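Local coordinates for DUF1491 domain-containing protein (Caulobacter crescentus, PDB 4GOQ), which is of unknown function, belongs to the DUF1491 family and folds into a mixed beta sheet with two helices, at residues F52-A55 with E61-W64. Numbering follows the deposited sequence.
Sequences FSEA and ERFW. With GOL (glycerol), chain G.
Glu-54 OE1 meets Arg-62 NE in a 2.8 Å salt bridge, coming over one face of the guanidinium, with the carboxylate and guanidinium planes nearly perpendicular (88°). A glycerol, probably from the crystallisation liquor, adds a 2.7 Å hydrogen bond from its O2 to Glu-54 OE1, while Glu-54 OE2 is bound by the backbone N of Val-37. Arg-62 CG stands anti to the backbone N (chi1 172°) and the chain then bends at chi2 and chi3, turning the guanidinium toward Glu-54 and Ala-55, where NH1 adds a weak hydrogen bond to Ala-55 O. A leucine in place of Arg-62 would probably leave Glu-54 OE1 without its charged mate and Ala-55 O without the weak NH1 bond. Ala-55 and Phe-63 form the hydrogen-bonded pair of an antiparallel hairpin, strands 48-56 and 62-65, the latter an outermost strand of the mixed sheet: Ala-55 N binds Phe-63 O at 3.0 Å, and Phe-63 N returns to Ala-55 O at 3.1 Å. Beside them, Ala-55 CB sits over the Phe-63 ring, 3.8 Å from its centroid, a CH-pi contact. On the Glu-54 side of the sheet, Trp-64 lies alongside that glutamate, CZ3 3.6 Å from its CG, and hydrogen-bonds through NE1 to Glu-106; Phe-52 CB reaches Trp-64 CE3 at 3.9 Å.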
loop_
_atom_site.group_PDB
_atom_site.type_symbol
_atom_site.label_atom_id
_atom_site.label_comp_id
_atom_site.label_asym_id
_atom_site.label_seq_id
_atom_site.Cartn_x
_atom_site.Cartn_y
_atom_site.Cartn_z
ATOM N N PHE A 52 -3.426 2.211 -2.584
ATOM C CA PHE A 52 -4.135 0.943 -2.646
ATOM C C PHE A 52 -4.541 0.499 -1.238
ATOM O O PHE A 52 -3.725 0.580 -0.314
ATOM C CB PHE A 52 -3.248 -0.146 -3.329
ATOM C CG PHE A 52 -2.847 0.173 -4.755
ATOM C CD1 PHE A 52 -3.729 -0.048 -5.808
ATOM C CD2 PHE A 52 -1.587 0.680 -5.045
ATOM C CE1 PHE A 52 -3.359 0.239 -7.125
ATOM C CE2 PHE A 52 -1.212 0.949 -6.364
ATOM C CZ PHE A 52 -2.105 0.744 -7.394
ATOM N N SER A 53 -5.805 0.077 -1.078
ATOM C CA SER A 53 -6.356 -0.497 0.155
ATOM C C SER A 53 -6.946 -1.882 -0.153
ATOM O O SER A 53 -7.219 -2.224 -1.308
ATOM C CB SER A 53 -7.389 0.407 0.822
ATOM O OG SER A 53 -8.556 0.530 0.020
ATOM N N GLU A 54 -7.116 -2.684 0.887
ATOM C CA GLU A 54 -7.585 -4.063 0.760
ATOM C C GLU A 54 -9.076 -4.181 0.540
ATOM O O GLU A 54 -9.863 -3.479 1.159
ATOM C CB GLU A 54 -7.214 -4.843 2.017
ATOM C CG GLU A 54 -5.731 -4.877 2.307
ATOM C CD GLU A 54 -5.360 -5.658 3.553
ATOM O OE1 GLU A 54 -5.500 -6.901 3.563
ATOM O OE2 GLU A 54 -4.928 -5.019 4.530
ATOM N N ALA A 55 -9.467 -5.100 -0.324
ATOM C CA ALA A 55 -10.860 -5.435 -0.587
ATOM C C ALA A 55 -10.977 -6.939 -0.788
ATOM O O ALA A 55 -9.954 -7.625 -0.872
ATOM C CB ALA A 55 -11.387 -4.686 -1.798
ATOM N N GLU A 61 -11.533 -13.968 -1.883
ATOM C CA GLU A 61 -10.253 -13.659 -2.542
ATOM C C GLU A 61 -9.871 -12.179 -2.313
ATOM O O GLU A 61 -10.706 -11.301 -2.510
ATOM C CB GLU A 61 -10.352 -13.953 -4.050
ATOM C CG GLU A 61 -9.032 -13.857 -4.810
ATOM C CD GLU A 61 -9.136 -13.648 -6.313
ATOM O OE1 GLU A 61 -10.270 -13.523 -6.829
ATOM O OE2 GLU A 61 -8.076 -13.587 -6.976
ATOM N N ARG A 62 -8.621 -11.927 -1.926
ATOM C CA ARG A 62 -8.114 -10.581 -1.664
ATOM C C ARG A 62 -7.665 -9.900 -2.944
ATOM O O ARG A 62 -6.992 -10.510 -3.785
ATOM C CB ARG A 62 -6.949 -10.622 -0.653
ATOM C CG ARG A 62 -6.203 -9.287 -0.453
ATOM C CD ARG A 62 -6.889 -8.300 0.487
ATOM N NE ARG A 62 -6.776 -8.719 1.887
ATOM C CZ ARG A 62 -7.779 -8.719 2.757
ATOM N NH1 ARG A 62 -8.977 -8.283 2.398
ATOM N NH2 ARG A 62 -7.581 -9.117 4.006
ATOM N N PHE A 63 -8.010 -8.606 -3.064
ATOM C CA PHE A 63 -7.566 -7.771 -4.166
ATOM C C PHE A 63 -7.334 -6.345 -3.641
ATOM O O PHE A 63 -7.673 -6.032 -2.493
ATOM C CB PHE A 63 -8.537 -7.825 -5.354
ATOM C CG PHE A 63 -9.840 -7.052 -5.226
ATOM C CD1 PHE A 63 -10.978 -7.656 -4.698
ATOM C CD2 PHE A 63 -9.946 -5.754 -5.709
ATOM C CE1 PHE A 63 -12.187 -6.947 -4.607
ATOM C CE2 PHE A 63 -11.144 -5.044 -5.599
ATOM C CZ PHE A 63 -12.268 -5.659 -5.084
ATOM N N TRP A 64 -6.673 -5.528 -4.443
ATOM C CA TRP A 64 -6.391 -4.141 -4.052
ATOM C C TRP A 64 -7.251 -3.157 -4.845
ATOM O O TRP A 64 -7.361 -3.250 -6.063
ATOM C CB TRP A 64 -4.899 -3.823 -4.234
ATOM C CG TRP A 64 -4.026 -4.669 -3.349
ATOM C CD1 TRP A 64 -3.510 -5.901 -3.630
ATOM C CD2 TRP A 64 -3.664 -4.379 -1.991
ATOM N NE1 TRP A 64 -2.795 -6.378 -2.542
ATOM C CE2 TRP A 64 -2.868 -5.452 -1.526
ATOM C CE3 TRP A 64 -3.880 -3.275 -1.144
ATOM C CZ2 TRP A 64 -2.374 -5.498 -0.214
ATOM C CZ3 TRP A 64 -3.370 -3.309 0.145
ATOM C CH2 TRP A 64 -2.589 -4.386 0.586
HETATM C C1 GOL G . -3.000 -8.341 1.790
HETATM O O1 GOL G . -3.751 -9.254 1.009
HETATM C C2 GOL G . -2.771 -8.901 3.171
HETATM O O2 GOL G . -4.031 -9.130 3.802
HETATM C C3 GOL G . -1.968 -7.921 3.993
HETATM O O3 GOL G . -1.726 -8.447 5.289
#